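Local coordinates for protein Thiosulfate:glutathione sulfurtransferase (PDB 3D1P) that transfers sulfur from thiosulfate to glutathione, producing the S-sulfanylglutathione intermediate of mitochondrial hydrogen sulfide metabolism, at residues 91-96 / 118-123. Numbering follows the deposited sequence.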
loop_
_atom_site.group_PDB
_atom_site.type_symbol
_atom_site.label_atom_id
_atom_site.label_comp_id
_atom_site.label_asym_id
_atom_site.label_seq_id
_atom_site.Cartn_x
_atom_site.Cartn_y
_atom_site.Cartn_z
ATOM N N ALA A 91 13.967 2.576 -2.720
ATOM C CA ALA A 91 14.793 1.489 -2.230
ATOM C C ALA A 91 14.007 0.557 -1.326
ATOM O O ALA A 91 14.494 -0.527 -1.026
ATOM C CB ALA A 91 16.004 2.044 -1.442
ATOM N N LYS A 92 12.838 0.971 -0.846
ATOM C CA LYS A 92 12.051 0.173 0.067
ATOM C C LYS A 92 11.169 -0.802 -0.689
ATOM O O LYS A 92 10.920 -0.659 -1.875
ATOM C CB LYS A 92 11.194 1.095 0.916
ATOM C CG LYS A 92 12.027 1.947 1.881
ATOM C CD LYS A 92 11.141 2.758 2.803
ATOM C CE LYS A 92 11.874 3.677 3.765
ATOM N NZ LYS A 92 10.922 4.364 4.668
ATOM N N GLU A 93 10.672 -1.800 0.045
ATOM C CA GLU A 93 9.625 -2.674 -0.454
ATOM C C GLU A 93 8.269 -1.987 -0.237
ATOM O O GLU A 93 7.919 -1.686 0.900
ATOM C CB GLU A 93 9.602 -4.004 0.293
ATOM C CG GLU A 93 8.519 -4.920 -0.188
ATOM C CD GLU A 93 8.373 -6.222 0.580
ATOM O OE1 GLU A 93 9.055 -6.429 1.589
ATOM O OE2 GLU A 93 7.525 -7.040 0.156
ATOM N N LEU A 94 7.533 -1.747 -1.310
ATOM C CA LEU A 94 6.200 -1.161 -1.217
ATOM C C LEU A 94 5.180 -2.281 -1.430
ATOM O O LEU A 94 5.254 -2.996 -2.440
ATOM C CB LEU A 94 5.980 -0.092 -2.285
ATOM C CG LEU A 94 6.450 1.319 -1.918
ATOM C CD1 LEU A 94 7.976 1.393 -1.616
ATOM C CD2 LEU A 94 6.054 2.282 -3.023
ATOM N N ILE A 95 4.256 -2.426 -0.491
ATOM C CA ILE A 95 3.237 -3.468 -0.524
ATOM C C ILE A 95 1.897 -2.796 -0.806
ATOM O O ILE A 95 1.436 -2.001 -0.001
ATOM C CB ILE A 95 3.163 -4.240 0.787
ATOM C CG1 ILE A 95 4.524 -4.775 1.195
ATOM C CG2 ILE A 95 2.128 -5.367 0.655
ATOM C CD1 ILE A 95 4.528 -5.507 2.563
ATOM N N PHE A 96 1.288 -3.113 -1.944
ATOM C CA PHE A 96 0.111 -2.415 -2.410
ATOM C C PHE A 96 -1.170 -3.192 -2.135
ATOM O O PHE A 96 -1.233 -4.417 -2.327
ATOM C CB PHE A 96 0.189 -2.235 -3.927
ATOM C CG PHE A 96 1.225 -1.254 -4.332
ATOM C CD1 PHE A 96 0.904 0.088 -4.516
ATOM C CD2 PHE A 96 2.553 -1.644 -4.491
ATOM C CE1 PHE A 96 1.891 0.993 -4.872
ATOM C CE2 PHE A 96 3.537 -0.719 -4.826
ATOM C CZ PHE A 96 3.191 0.589 -4.983
ATOM N N ASN A 118 11.162 -2.869 -6.051
ATOM C CA ASN A 118 10.816 -3.803 -4.970
ATOM C C ASN A 118 9.376 -3.523 -4.567
ATOM O O ASN A 118 9.103 -2.641 -3.747
ATOM C CB ASN A 118 11.735 -3.687 -3.776
ATOM C CG ASN A 118 11.556 -4.853 -2.838
ATOM O OD1 ASN A 118 10.622 -5.643 -2.996
ATOM N ND2 ASN A 118 12.383 -4.953 -1.825
ATOM N N THR A 119 8.454 -4.195 -5.235
ATOM C CA THR A 119 7.050 -3.997 -4.979
ATOM C C THR A 119 6.377 -5.363 -4.803
ATOM O O THR A 119 6.819 -6.389 -5.346
ATOM C CB THR A 119 6.312 -3.244 -6.108
ATOM O OG1 THR A 119 6.350 -4.000 -7.317
ATOM C CG2 THR A 119 6.926 -1.868 -6.357
ATOM N N SER A 120 5.310 -5.354 -4.023
ATOM C CA SER A 120 4.591 -6.538 -3.636
ATOM C C SER A 120 3.119 -6.238 -3.549
ATOM O O SER A 120 2.701 -5.077 -3.559
ATOM C CB SER A 120 5.080 -7.038 -2.274
ATOM O OG SER A 120 6.471 -7.223 -2.295
ATOM N N LEU A 121 2.318 -7.300 -3.426
ATOM C CA LEU A 121 0.861 -7.178 -3.285
ATOM C C LEU A 121 0.400 -7.830 -1.996
ATOM O O LEU A 121 0.909 -8.874 -1.581
ATOM C CB LEU A 121 0.118 -7.910 -4.393
ATOM C CG LEU A 121 0.317 -7.398 -5.793
ATOM C CD1 LEU A 121 -0.284 -8.352 -6.819
ATOM C CD2 LEU A 121 -0.301 -6.020 -5.950
ATOM N N TYR A 122 -0.626 -7.230 -1.417
ATOM C CA TYR A 122 -1.491 -7.888 -0.427
ATOM C C TYR A 122 -2.819 -8.081 -1.157
ATOM O O TYR A 122 -3.691 -7.225 -1.109
ATOM C CB TYR A 122 -1.658 -7.030 0.821
ATOM C CG TYR A 122 -2.636 -7.526 1.844
ATOM C CD1 TYR A 122 -3.200 -6.642 2.744
ATOM C CD2 TYR A 122 -3.018 -8.865 1.935
ATOM C CE1 TYR A 122 -4.029 -7.075 3.751
ATOM C CE2 TYR A 122 -3.874 -9.317 2.933
ATOM C CZ TYR A 122 -4.399 -8.406 3.844
ATOM O OH TYR A 122 -5.223 -8.783 4.857
ATOM N N PRO A 123 -2.957 -9.171 -1.931
ATOM C CA PRO A 123 -4.112 -9.271 -2.832
ATOM C C PRO A 123 -5.448 -9.206 -2.101
ATOM O O PRO A 123 -6.402 -8.649 -2.617
ATOM C CB PRO A 123 -3.883 -10.615 -3.557
ATOM C CG PRO A 123 -2.753 -11.136 -3.081
ATOM C CD PRO A 123 -2.036 -10.306 -2.119
HETATM O O HOH W 1 14.172 -3.135 -0.375
HETATM O O HOH W 2 10.748 -0.329 -4.744
HETATM O O HOH W 3 -3.347 -5.793 -3.624
#
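The F96 ring turns an edge to the neighbouring strand: S120 O lies in the ring plane beside CD2, and T119 CG2 approaches F96 CE2 at 3.9 Å, also near that plane. F72 meets the same ring edge-to-face, and helix 102-112 packs on it through A107, Q108 and A111. This helix connects the two parallel strands, 93-97 and 119-121, of a beta-alpha-beta unit in the rhodanese fold; F96 lies two residues before C98, the active-site cysteine that forms the persulfide intermediate during catalysis. Four backbone hydrogen bonds join segments 91-96 and 118-123, from L94 N to N118 O through S120 N to L94 O and F96 N to S120 O, ending with one from Y122 N to F96 O (3.0 Å).

On the face shared with I95, the extended E93 side chain crosses the N118 amide, its carboxylate plane only 10° from that of the amide, with E93 CG 3.6 Å from N118 OD1. With CG anti to the backbone N (chi1 179°), the E93 chain runs on to S120, whose OG donates to E93 OE2 over 2.7 Å. Y25 OH also bonds to E93 OE2, and an alanine in place of E93 would probably leave both hydroxyls without this shared acceptor. S120 OG meets E93 OE2 from the anti side, 16° out of the carboxylate plane.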